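Local coordinates for hypothetical protein yibA (Escherichia coli, PDB 1OYZ) that is of unknown function, though tentatively assigned an oxidoreductase activity, and forms an all-helical solenoid that contains HEAT repeats, at residues I81-K86 against A116-K121; I94-A99 against V130-I135; A159-L164 against N186-S191; P255-M260 against E268-A273. One frame throughout, in Å; residues are numbered along the deposited sequence.

Interaction 1: residues I81-K86 against A116-K121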
loop_
_atom_site.group_PDB
_atom_site.type_symbol
_atom_site.label_atom_id
_atom_site.label_comp_id
_atom_site.label_asym_id
_atom_site.label_seq_id
_atom_site.Cartn_x
_atom_site.Cartn_y
_atom_site.Cartn_z
ATOM N N ILE A 81 7.281 -0.278 17.765
ATOM C CA ILE A 81 7.610 -0.546 19.160
ATOM C C ILE A 81 6.699 0.282 20.073
ATOM O O ILE A 81 6.267 1.380 19.707
ATOM C CB ILE A 81 9.088 -0.172 19.435
ATOM C CG1 ILE A 81 9.605 -0.864 20.707
ATOM C CG2 ILE A 81 9.220 1.344 19.573
ATOM C CD1 ILE A 81 11.142 -0.796 20.855
ATOM N N LYS A 82 6.391 -0.245 21.255
ATOM C CA LYS A 82 5.567 0.499 22.200
ATOM C C LYS A 82 6.420 1.588 22.866
ATOM O O LYS A 82 7.589 1.366 23.194
ATOM C CB LYS A 82 4.974 -0.443 23.250
ATOM C CG LYS A 82 3.816 -1.285 22.713
ATOM C CD LYS A 82 3.098 -2.031 23.835
ATOM C CE LYS A 82 1.669 -2.367 23.453
ATOM N NZ LYS A 82 0.890 -2.719 24.674
ATOM N N ILE A 83 5.840 2.769 23.034
ATOM C CA ILE A 83 6.540 3.893 23.646
ATOM C C ILE A 83 5.636 4.638 24.601
ATOM O O ILE A 83 4.452 4.837 24.333
ATOM C CB ILE A 83 7.031 4.924 22.600
ATOM C CG1 ILE A 83 5.843 5.461 21.817
ATOM C CG2 ILE A 83 8.080 4.287 21.672
ATOM C CD1 ILE A 83 6.224 6.409 20.702
ATOM N N CYS A 84 6.212 5.062 25.714
ATOM C CA CYS A 84 5.467 5.800 26.708
ATOM C C CYS A 84 4.766 6.991 26.080
ATOM O O CYS A 84 5.140 7.478 25.003
ATOM C CB CYS A 84 6.414 6.269 27.792
ATOM S SG CYS A 84 7.940 6.871 27.066
ATOM N N LYS A 85 3.746 7.457 26.777
ATOM C CA LYS A 85 2.952 8.577 26.319
ATOM C C LYS A 85 3.770 9.864 26.307
ATOM O O LYS A 85 3.434 10.804 25.600
ATOM C CB LYS A 85 1.742 8.753 27.235
ATOM C CG LYS A 85 0.471 9.135 26.507
ATOM C CD LYS A 85 -0.146 7.912 25.854
ATOM C CE LYS A 85 -0.637 6.936 26.921
ATOM N NZ LYS A 85 -1.082 5.628 26.351
ATOM N N LYS A 86 4.847 9.897 27.080
ATOM C CA LYS A 86 5.656 11.098 27.151
ATOM C C LYS A 86 6.818 11.155 26.191
ATOM O O LYS A 86 7.627 12.080 26.235
ATOM C CB LYS A 86 6.157 11.314 28.577
ATOM C CG LYS A 86 5.412 12.444 29.272
ATOM C CD LYS A 86 3.897 12.206 29.214
ATOM C CE LYS A 86 3.097 13.460 29.537
ATOM N NZ LYS A 86 1.634 13.182 29.471
ATOM N N ALA A 116 3.379 6.353 9.461
ATOM C CA ALA A 116 2.055 5.820 9.118
ATOM C C ALA A 116 1.630 4.850 10.230
ATOM O O ALA A 116 0.510 4.923 10.738
ATOM C CB ALA A 116 2.109 5.088 7.757
ATOM N N GLN A 117 2.549 3.960 10.603
ATOM C CA GLN A 117 2.301 3.001 11.661
ATOM C C GLN A 117 1.854 3.750 12.916
ATOM O O GLN A 117 0.812 3.450 13.495
ATOM C CB GLN A 117 3.568 2.239 11.997
ATOM C CG GLN A 117 4.231 1.536 10.846
ATOM C CD GLN A 117 3.528 0.264 10.450
ATOM O OE1 GLN A 117 4.161 -0.673 9.959
ATOM N NE2 GLN A 117 2.213 0.218 10.646
ATOM N N ARG A 118 2.648 4.735 13.323
ATOM C CA ARG A 118 2.342 5.495 14.526
ATOM C C ARG A 118 1.004 6.243 14.448
ATOM O O ARG A 118 0.289 6.356 15.444
ATOM C CB ARG A 118 3.481 6.485 14.838
ATOM C CG ARG A 118 4.877 5.848 14.924
ATOM C CD ARG A 118 5.571 6.118 16.273
ATOM N NE ARG A 118 4.759 5.635 17.390
ATOM C CZ ARG A 118 4.932 4.485 18.035
ATOM N NH1 ARG A 118 5.916 3.658 17.703
ATOM N NH2 ARG A 118 4.085 4.142 19.001
ATOM N N CYS A 119 0.657 6.747 13.270
ATOM C CA CYS A 119 -0.594 7.476 13.123
ATOM C C CYS A 119 -1.780 6.527 13.313
ATOM O O CYS A 119 -2.759 6.842 14.009
ATOM C CB CYS A 119 -0.667 8.129 11.747
ATOM S SG CYS A 119 -2.081 9.257 11.519
ATOM N N LYS A 120 -1.692 5.359 12.701
ATOM C CA LYS A 120 -2.775 4.416 12.842
ATOM C C LYS A 120 -3.038 4.152 14.330
ATOM O O LYS A 120 -4.193 4.130 14.759
ATOM C CB LYS A 120 -2.442 3.126 12.115
ATOM C CG LYS A 120 -3.654 2.278 11.859
ATOM C CD LYS A 120 -3.289 1.080 11.009
ATOM C CE LYS A 120 -4.529 0.301 10.603
ATOM N NZ LYS A 120 -4.152 -0.835 9.710
ATOM N N LYS A 121 -1.979 3.975 15.119
ATOM C CA LYS A 121 -2.161 3.732 16.544
ATOM C C LYS A 121 -2.597 4.992 17.318
ATOM O O LYS A 121 -3.114 4.903 18.432
ATOM C CB LYS A 121 -0.873 3.185 17.185
ATOM C CG LYS A 121 -0.326 1.881 16.579
ATOM C CD LYS A 121 0.460 1.080 17.626
ATOM C CE LYS A 121 1.827 0.593 17.129
ATOM N NZ LYS A 121 2.745 1.712 16.743
HETATM O O HOH W 1 3.404 2.843 21.419
#

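Interaction 2: residues I94-A99 against V130-I135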
loop_
_atom_site.group_PDB
_atom_site.type_symbol
_atom_site.label_atom_id
_atom_site.label_comp_id
_atom_site.label_asym_id
_atom_site.label_seq_id
_atom_site.Cartn_x
_atom_site.Cartn_y
_atom_site.Cartn_z
ATOM N N ILE A 94 10.764 12.822 15.443
ATOM C CA ILE A 94 11.996 12.298 14.911
ATOM C C ILE A 94 11.751 11.630 13.555
ATOM O O ILE A 94 12.497 11.863 12.624
ATOM C CB ILE A 94 12.630 11.298 15.870
ATOM C CG1 ILE A 94 13.162 12.060 17.101
ATOM C CG2 ILE A 94 13.746 10.524 15.169
ATOM C CD1 ILE A 94 13.627 11.189 18.233
ATOM N N LEU A 95 10.699 10.829 13.431
ATOM C CA LEU A 95 10.425 10.141 12.170
ATOM C C LEU A 95 10.015 11.098 11.048
ATOM O O LEU A 95 10.435 10.968 9.895
ATOM C CB LEU A 95 9.307 9.111 12.369
ATOM C CG LEU A 95 9.546 7.668 12.838
ATOM C CD1 LEU A 95 10.949 7.467 13.260
ATOM C CD2 LEU A 95 8.558 7.298 13.948
ATOM N N ASN A 96 9.157 12.028 11.401
ATOM C CA ASN A 96 8.650 13.040 10.470
ATOM C C ASN A 96 9.841 13.794 9.867
ATOM O O ASN A 96 9.936 14.002 8.644
ATOM C CB ASN A 96 7.737 13.996 11.249
ATOM C CG ASN A 96 7.260 15.160 10.425
ATOM O OD1 ASN A 96 7.519 16.285 10.776
ATOM N ND2 ASN A 96 6.549 14.895 9.329
ATOM N N ASN A 97 10.766 14.185 10.730
ATOM C CA ASN A 97 11.929 14.893 10.250
ATOM C C ASN A 97 12.773 14.047 9.305
ATOM O O ASN A 97 13.198 14.517 8.238
ATOM C CB ASN A 97 12.784 15.374 11.422
ATOM C CG ASN A 97 13.504 16.659 11.098
ATOM O OD1 ASN A 97 12.995 17.763 11.369
ATOM N ND2 ASN A 97 14.678 16.535 10.471
HETATM N N MSE A 98 13.050 12.806 9.682
HETATM C CA MSE A 98 13.840 11.939 8.796
HETATM C C MSE A 98 13.119 11.726 7.463
HETATM O O MSE A 98 13.728 11.741 6.393
HETATM C CB MSE A 98 14.072 10.572 9.447
HETATM C CG MSE A 98 14.797 10.671 10.776
HETATM SE SE MSE A 98 14.778 8.967 11.787
HETATM C CE MSE A 98 16.193 8.072 10.769
ATOM N N ALA A 99 11.819 11.500 7.542
ATOM C CA ALA A 99 11.032 11.282 6.341
ATOM C C ALA A 99 11.223 12.437 5.365
ATOM O O ALA A 99 11.160 12.253 4.137
ATOM C CB ALA A 99 9.547 11.168 6.699
ATOM N N VAL A 130 -0.532 14.481 6.681
ATOM C CA VAL A 130 -0.985 15.100 5.451
ATOM C C VAL A 130 0.036 16.130 4.925
ATOM O O VAL A 130 0.371 16.130 3.743
ATOM C CB VAL A 130 -2.330 15.791 5.653
ATOM C CG1 VAL A 130 -2.666 16.615 4.451
ATOM C CG2 VAL A 130 -3.406 14.754 5.891
ATOM N N GLU A 131 0.500 17.002 5.816
ATOM C CA GLU A 131 1.456 18.033 5.467
ATOM C C GLU A 131 2.703 17.344 4.979
ATOM O O GLU A 131 3.375 17.808 4.036
ATOM C CB GLU A 131 1.825 18.885 6.688
ATOM C CG GLU A 131 1.216 20.282 6.690
ATOM C CD GLU A 131 1.767 21.201 7.799
ATOM O OE1 GLU A 131 2.995 21.170 8.071
ATOM O OE2 GLU A 131 0.972 21.976 8.380
ATOM N N GLN A 132 3.028 16.240 5.649
ATOM C CA GLN A 132 4.216 15.474 5.296
ATOM C C GLN A 132 4.104 14.927 3.879
ATOM O O GLN A 132 5.063 15.000 3.112
ATOM C CB GLN A 132 4.394 14.305 6.259
ATOM C CG GLN A 132 5.652 13.478 6.037
ATOM C CD GLN A 132 5.651 12.248 6.919
ATOM O OE1 GLN A 132 5.124 11.184 6.540
ATOM N NE2 GLN A 132 6.197 12.393 8.125
ATOM N N SER A 133 2.937 14.377 3.541
ATOM C CA SER A 133 2.743 13.795 2.212
ATOM C C SER A 133 2.685 14.892 1.151
ATOM O O SER A 133 3.061 14.669 -0.006
ATOM C CB SER A 133 1.472 12.961 2.195
ATOM O OG SER A 133 1.484 12.010 3.257
ATOM N N GLN A 134 2.250 16.087 1.547
ATOM C CA GLN A 134 2.201 17.181 0.591
ATOM C C GLN A 134 3.572 17.464 -0.004
ATOM O O GLN A 134 3.690 18.033 -1.086
ATOM C CB GLN A 134 1.655 18.432 1.247
ATOM C CG GLN A 134 0.177 18.323 1.458
ATOM C CD GLN A 134 -0.365 19.393 2.364
ATOM O OE1 GLN A 134 -1.580 19.525 2.518
ATOM N NE2 GLN A 134 0.528 20.168 2.978
ATOM N N ILE A 135 4.628 17.074 0.690
ATOM C CA ILE A 135 5.918 17.313 0.100
ATOM C C ILE A 135 6.570 15.991 -0.309
ATOM O O ILE A 135 7.230 15.903 -1.355
ATOM C CB ILE A 135 6.834 18.175 1.052
ATOM C CG1 ILE A 135 8.026 17.394 1.510
ATOM C CG2 ILE A 135 6.058 18.730 2.212
ATOM C CD1 ILE A 135 9.172 17.592 0.610
#

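Interaction 3: residues A159-L164 against N186-S191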
loop_
_atom_site.group_PDB
_atom_site.type_symbol
_atom_site.label_atom_id
_atom_site.label_comp_id
_atom_site.label_asym_id
_atom_site.label_seq_id
_atom_site.Cartn_x
_atom_site.Cartn_y
_atom_site.Cartn_z
ATOM N N ALA A 159 -7.681 17.822 1.096
ATOM C CA ALA A 159 -7.608 16.372 1.112
ATOM C C ALA A 159 -6.313 15.915 0.448
ATOM O O ALA A 159 -5.533 16.711 -0.066
ATOM C CB ALA A 159 -8.820 15.775 0.379
ATOM N N THR A 160 -6.083 14.616 0.467
ATOM C CA THR A 160 -4.897 14.071 -0.160
ATOM C C THR A 160 -5.205 13.802 -1.640
ATOM O O THR A 160 -4.306 13.528 -2.448
ATOM C CB THR A 160 -4.488 12.771 0.532
ATOM O OG1 THR A 160 -5.609 11.874 0.579
ATOM C CG2 THR A 160 -4.013 13.061 1.955
ATOM N N ILE A 161 -6.487 13.891 -1.987
ATOM C CA ILE A 161 -6.947 13.654 -3.347
ATOM C C ILE A 161 -6.000 14.162 -4.409
ATOM O O ILE A 161 -5.557 13.412 -5.264
ATOM C CB ILE A 161 -8.340 14.255 -3.553
ATOM C CG1 ILE A 161 -9.337 13.389 -2.776
ATOM C CG2 ILE A 161 -8.666 14.377 -5.072
ATOM C CD1 ILE A 161 -10.786 13.818 -2.887
ATOM N N PRO A 162 -5.679 15.448 -4.365
ATOM C CA PRO A 162 -4.769 16.049 -5.334
ATOM C C PRO A 162 -3.437 15.288 -5.395
ATOM O O PRO A 162 -2.868 15.100 -6.465
ATOM C CB PRO A 162 -4.611 17.465 -4.812
ATOM C CG PRO A 162 -5.942 17.721 -4.099
ATOM C CD PRO A 162 -6.178 16.436 -3.390
ATOM N N LEU A 163 -2.943 14.852 -4.242
ATOM C CA LEU A 163 -1.680 14.112 -4.185
ATOM C C LEU A 163 -1.893 12.791 -4.924
ATOM O O LEU A 163 -1.117 12.411 -5.791
ATOM C CB LEU A 163 -1.283 13.861 -2.729
ATOM C CG LEU A 163 -1.134 15.096 -1.821
ATOM C CD1 LEU A 163 -0.510 14.614 -0.512
ATOM C CD2 LEU A 163 -0.241 16.209 -2.453
ATOM N N LEU A 164 -2.967 12.115 -4.543
ATOM C CA LEU A 164 -3.398 10.867 -5.144
ATOM C C LEU A 164 -3.428 10.988 -6.672
ATOM O O LEU A 164 -2.868 10.154 -7.394
ATOM C CB LEU A 164 -4.790 10.520 -4.609
ATOM C CG LEU A 164 -4.867 9.317 -3.659
ATOM C CD1 LEU A 164 -3.502 8.988 -3.096
ATOM C CD2 LEU A 164 -5.875 9.605 -2.553
ATOM N N ASN A 186 -11.363 4.319 -0.992
ATOM C CA ASN A 186 -12.101 5.407 -0.377
ATOM C C ASN A 186 -13.256 5.929 -1.229
ATOM O O ASN A 186 -13.957 6.857 -0.837
ATOM C CB ASN A 186 -11.144 6.538 -0.042
ATOM C CG ASN A 186 -10.130 6.143 1.020
ATOM O OD1 ASN A 186 -9.060 6.736 1.117
ATOM N ND2 ASN A 186 -10.473 5.146 1.834
ATOM N N LYS A 187 -13.456 5.322 -2.391
ATOM C CA LYS A 187 -14.535 5.716 -3.290
ATOM C C LYS A 187 -14.500 7.197 -3.642
ATOM O O LYS A 187 -15.532 7.841 -3.775
ATOM C CB LYS A 187 -15.894 5.348 -2.679
ATOM C CG LYS A 187 -16.077 3.844 -2.459
ATOM C CD LYS A 187 -17.432 3.530 -1.849
ATOM C CE LYS A 187 -17.520 2.085 -1.380
ATOM N NZ LYS A 187 -18.911 1.791 -0.953
ATOM N N TYR A 188 -13.297 7.734 -3.787
ATOM C CA TYR A 188 -13.143 9.124 -4.157
ATOM C C TYR A 188 -13.550 9.259 -5.626
ATOM O O TYR A 188 -13.249 8.391 -6.444
ATOM C CB TYR A 188 -11.689 9.544 -3.968
ATOM C CG TYR A 188 -11.257 9.589 -2.523
ATOM C CD1 TYR A 188 -9.903 9.550 -2.180
ATOM C CD2 TYR A 188 -12.203 9.695 -1.491
ATOM C CE1 TYR A 188 -9.497 9.611 -0.847
ATOM C CE2 TYR A 188 -11.809 9.754 -0.160
ATOM C CZ TYR A 188 -10.453 9.713 0.161
ATOM O OH TYR A 188 -10.060 9.754 1.491
ATOM N N ASP A 189 -14.229 10.342 -5.969
ATOM C CA ASP A 189 -14.650 10.500 -7.349
ATOM C C ASP A 189 -14.802 11.952 -7.784
ATOM O O ASP A 189 -15.286 12.802 -7.041
ATOM C CB ASP A 189 -15.956 9.714 -7.562
ATOM C CG ASP A 189 -16.375 9.626 -9.024
ATOM O OD1 ASP A 189 -15.518 9.788 -9.932
ATOM O OD2 ASP A 189 -17.578 9.368 -9.259
ATOM N N ASN A 190 -14.334 12.218 -8.994
ATOM C CA ASN A 190 -14.416 13.529 -9.610
ATOM C C ASN A 190 -13.968 13.387 -11.059
ATOM O O ASN A 190 -13.404 12.358 -11.464
ATOM C CB ASN A 190 -13.570 14.584 -8.872
ATOM C CG ASN A 190 -12.093 14.256 -8.844
ATOM O OD1 ASN A 190 -11.463 14.011 -9.869
ATOM N ND2 ASN A 190 -11.527 14.275 -7.649
ATOM N N SER A 191 -14.228 14.415 -11.844
ATOM C CA SER A 191 -13.893 14.362 -13.251
ATOM C C SER A 191 -12.429 13.986 -13.488
ATOM O O SER A 191 -12.123 13.194 -14.371
ATOM C CB SER A 191 -14.227 15.707 -13.892
ATOM O OG SER A 191 -13.697 15.761 -15.196
#

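Interaction 4: residues P255-M260 against E268-A273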
loop_
_atom_site.group_PDB
_atom_site.type_symbol
_atom_site.label_atom_id
_atom_site.label_comp_id
_atom_site.label_asym_id
_atom_site.label_seq_id
_atom_site.Cartn_x
_atom_site.Cartn_y
_atom_site.Cartn_z
ATOM N N PRO A 255 -25.351 -9.954 -23.513
ATOM C CA PRO A 255 -25.109 -11.006 -24.505
ATOM C C PRO A 255 -23.846 -11.823 -24.259
ATOM O O PRO A 255 -23.900 -13.053 -24.200
ATOM C CB PRO A 255 -25.053 -10.223 -25.817
ATOM C CG PRO A 255 -26.008 -9.080 -25.548
ATOM C CD PRO A 255 -25.522 -8.649 -24.184
ATOM N N VAL A 256 -22.719 -11.130 -24.093
ATOM C CA VAL A 256 -21.447 -11.782 -23.871
ATOM C C VAL A 256 -21.432 -12.552 -22.563
ATOM O O VAL A 256 -20.829 -13.610 -22.479
ATOM C CB VAL A 256 -20.286 -10.757 -23.858
ATOM C CG1 VAL A 256 -20.168 -10.089 -25.208
ATOM C CG2 VAL A 256 -20.532 -9.702 -22.790
ATOM N N LEU A 257 -22.079 -12.010 -21.537
ATOM C CA LEU A 257 -22.116 -12.692 -20.246
ATOM C C LEU A 257 -22.876 -13.993 -20.445
ATOM O O LEU A 257 -22.429 -15.070 -20.028
ATOM C CB LEU A 257 -22.807 -11.830 -19.176
ATOM C CG LEU A 257 -22.037 -10.598 -18.670
ATOM C CD1 LEU A 257 -22.913 -9.828 -17.694
ATOM C CD2 LEU A 257 -20.707 -10.986 -18.006
ATOM N N ASP A 258 -24.014 -13.899 -21.111
ATOM C CA ASP A 258 -24.817 -15.082 -21.356
ATOM C C ASP A 258 -23.949 -16.164 -22.020
ATOM O O ASP A 258 -23.927 -17.314 -21.591
ATOM C CB ASP A 258 -26.002 -14.711 -22.240
ATOM C CG ASP A 258 -26.926 -15.869 -22.456
ATOM O OD1 ASP A 258 -26.989 -16.366 -23.607
ATOM O OD2 ASP A 258 -27.564 -16.281 -21.459
ATOM N N THR A 259 -23.233 -15.769 -23.063
ATOM C CA THR A 259 -22.331 -16.656 -23.794
ATOM C C THR A 259 -21.294 -17.351 -22.883
ATOM O O THR A 259 -20.956 -18.527 -23.082
ATOM C CB THR A 259 -21.529 -15.859 -24.851
ATOM O OG1 THR A 259 -22.409 -15.430 -25.895
ATOM C CG2 THR A 259 -20.430 -16.701 -25.441
HETATM N N MSE A 260 -20.777 -16.597 -21.914
HETATM C CA MSE A 260 -19.744 -17.090 -20.995
HETATM C C MSE A 260 -20.269 -18.165 -20.049
HETATM O O MSE A 260 -19.512 -19.041 -19.605
HETATM C CB MSE A 260 -19.161 -15.927 -20.196
HETATM C CG MSE A 260 -18.506 -14.874 -21.090
HETATM SE SE MSE A 260 -17.917 -13.358 -20.047
HETATM C CE MSE A 260 -19.129 -11.977 -20.684
ATOM N N GLU A 268 -21.012 -19.202 -11.746
ATOM C CA GLU A 268 -21.799 -18.501 -10.744
ATOM C C GLU A 268 -21.535 -16.982 -10.758
ATOM O O GLU A 268 -22.474 -16.187 -10.812
ATOM C CB GLU A 268 -21.505 -19.070 -9.352
ATOM C CG GLU A 268 -21.897 -18.145 -8.220
ATOM C CD GLU A 268 -21.440 -18.658 -6.869
ATOM O OE1 GLU A 268 -22.095 -19.586 -6.338
ATOM O OE2 GLU A 268 -20.417 -18.146 -6.339
ATOM N N ILE A 269 -20.262 -16.597 -10.711
ATOM C CA ILE A 269 -19.875 -15.188 -10.691
ATOM C C ILE A 269 -20.444 -14.449 -11.913
ATOM O O ILE A 269 -20.796 -13.272 -11.848
ATOM C CB ILE A 269 -18.321 -15.050 -10.602
ATOM C CG1 ILE A 269 -17.951 -13.579 -10.354
ATOM C CG2 ILE A 269 -17.642 -15.633 -11.863
ATOM C CD1 ILE A 269 -16.452 -13.329 -10.270
ATOM N N ILE A 270 -20.554 -15.176 -13.012
ATOM C CA ILE A 270 -21.112 -14.655 -14.247
ATOM C C ILE A 270 -22.615 -14.398 -14.016
ATOM O O ILE A 270 -23.147 -13.319 -14.336
ATOM C CB ILE A 270 -20.900 -15.692 -15.387
ATOM C CG1 ILE A 270 -19.402 -15.945 -15.563
ATOM C CG2 ILE A 270 -21.536 -15.208 -16.690
ATOM C CD1 ILE A 270 -19.056 -16.987 -16.603
ATOM N N THR A 271 -23.287 -15.380 -13.426
ATOM C CA THR A 271 -24.711 -15.261 -13.157
ATOM C C THR A 271 -24.970 -14.088 -12.241
ATOM O O THR A 271 -25.969 -13.389 -12.391
ATOM C CB THR A 271 -25.259 -16.563 -12.529
ATOM O OG1 THR A 271 -25.103 -17.631 -13.469
ATOM C CG2 THR A 271 -26.743 -16.429 -12.176
ATOM N N SER A 272 -24.058 -13.852 -11.303
ATOM C CA SER A 272 -24.213 -12.727 -10.376
ATOM C C SER A 272 -24.244 -11.407 -11.127
ATOM O O SER A 272 -25.093 -10.558 -10.896
ATOM C CB SER A 272 -23.051 -12.658 -9.381
ATOM O OG SER A 272 -23.031 -13.796 -8.545
ATOM N N ALA A 273 -23.274 -11.244 -12.009
ATOM C CA ALA A 273 -23.166 -10.030 -12.789
ATOM C C ALA A 273 -24.444 -9.904 -13.606
ATOM O O ALA A 273 -25.029 -8.824 -13.682
ATOM C CB ALA A 273 -21.941 -10.099 -13.698
#

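Interaction 1: residues I81-K86 against A116-K121
Arg118 reaches from its helix to the loop at Ile81 and Ile83, and its long chain is apolar first and polar last. CB and CG leave the helix with CG beside the backbone N, and bends at chi2 (-123°) and chi3 (57°) then turn the chain toward the loop, with CD against Leu95. At NE the loop is met for the first time, 3.7 Å from Ile83 CD1. That same methyl, Ile83 CD1, lies over one face of the guanidinium, 3.5 Å from Arg118 CZ and displaced toward the rim. Over the opposite face, within the same helix, sits Lys121 NZ, weakly bonded to Gly79 O. The edge does the polar work: Arg118 NH1 gives Ile81 O a nearly straight hydrogen bond of 3.1 Å (163° at the hydrogen), lying in the carbonyl plane. NH1 also bonds Leu78 O, while NH2 makes a weak bond to a water that accepts from Ile83 N. An arginine suits this place because a flat cation can offer edge and face at once; a methionine here would probably leave the carbonyls of Ile81 and Leu78 without their shared donor and Ile83 CD1 without a flat surface to rest on. The loop follows helix 68-80, Ile81 packs on helix 53-63, and Ile83 joins Arg118 in touching Val91 of helix 88-101, so the buried guanidinium of helix 105-121 lies where these helices converge.

Interaction 2: residues I94-A99 against V130-I135
Gln132 carries this contact from its side, meeting Asn96 and Ala99 of helix 88-101. Along helix 126-136 the segment opens with Val130, whose carbonyl accepts the backbone N-H of Gln134. Two residues on, Gln132 has its CB directed toward the other helix. Its CG is anti to the backbone N (chi1 -177°), and the chain stays extended beyond CG, which carries the amide across the gap between the two backbones; the nearest CA atoms, those of Asn96 and Gln132, are 7.2 Å apart. The amide slides past that of Asn96 from the opposite direction, and the two planes are nearly coplanar, 17° apart. The end atoms modelled as Asn96 ND2 and Gln132 NE2 approach to 2.8 Å, but both amides are probably turned over in the model, and which atoms pair is left open. Ala99 closes the contact on the apolar side: its CB lies 4.0 Å from Gln132 CD, and a residue this small leaves room for the flat amide to lie close. Gln132 also packs on Leu100, one residue further along. After Gln132, Ser133 turns its hydroxyl back to bond Ile129 O within its own helix, and Ile135 at the end of the segment reaches Leu100 too. Helices 88-101 and 126-136 run in roughly the same direction, with helix 105-121 between them in sequence and touching Leu95, Met98 and Ala99, the side-by-side stacking of helices in successive layers that typifies an alpha-solenoid of the HEAT kind.

Interaction 3: residues A159-L164 against N186-S191
Ile161, in the first turn of helix 161-168, faces Tyr188 with their CA atoms 7.7 Å apart, where the chain has just left helix 173-186 through a Schellman motif with positive phi at Lys187 (55°). That turn sends Tyr188 back over the start of the other helix. Ile161 lies over one face of its ring, CG1 being 3.9 Å from Tyr188 CD1, while Asn186 CB from the tyrosine's own segment rests on the opposite face. Leu164, one helical turn on from Ile161, comes to the ring's edge instead: its CD2 is 4.0 Å from Tyr188 CE1, and the two side chains cross at about a right angle. A branched methyl of Ile161, CG2, also passes Asn190 ND2 at 3.9 Å. Asn190 suits its place as an N-cap, for a chi1 of 61° brings its OD1 round to accept the backbone N-H of Ile193 in helix 191-200. Behind the contact, Leu164 packs on Ile152 of helix 142-153. Since the tyrosine meets only aliphatic carbons here, cohesion rests on shape and dispersion, and the cap on Ile193 N fixes the asparagine rather than joining the two segments.

Interaction 4: residues P255-M260 against E268-A273
Ile270 packs between Leu257 and Met260 in an antiparallel helical hairpin, in which helix 254-261 and helix 268-277 follow each other in the chain of this alpha-solenoid. The axes of the two short segments approach to 9.4 Å, and their directions differ by 156°. Both branches of the isoleucine are used. Ile270 CG2 rests against Leu257 O at 3.5 Å, while the other branch, kept extended by a chi2 of 177°, carries Ile270 CD1 to 3.7 Å from Met260 CB. A beta-branched residue fits because it can press on two positions one turn apart on the facing helix at once; an alanine in its place would probably open a gap beside Leu257 and Met260. One turn along, Leu257 CD1 meets Ala273 CB at 4.1 Å, where the small alanine leaves room for the leucine tip. Met260, a selenomethionine in this structure, offers its CB to the contact while the rest of its chain leads off elsewhere. In the next shell Ile270 also touches Leu261 and reaches Ile242 of helix 239-248, and Leu257 extends along the partner helix to Ile274 and Leu277. The turns that present these side chains are held by backbone bonds within each helix, among them Met260 N to Val256 O at 3.0 Å and Ala273 N to Ile269 O at 3.2 Å.

Interactions 1, 2 and 4 are buried, whereas interaction 3 is only partly so. Interactions 1 and 2 alternate along the chain and touch, Arg118 of one packing on Leu95 of the other, sharing the neighbourhood of helices 88-101 and 105-121. Interaction 3 follows but still touches interaction 2, through Leu163 against the backbone of Ser133 and Gln134. Interaction 4 lies far off, its centre about 48 Å from those of interactions 1 and 2. Chemistry follows place: carbonyls where a helix runs into a loop are met by a cation, neighbouring helices bring two amides side by side, a helix-end loop offers an aromatic ring, and the remote hairpin meets through aliphatic side chains, with backbone carbonyl oxygens beside them.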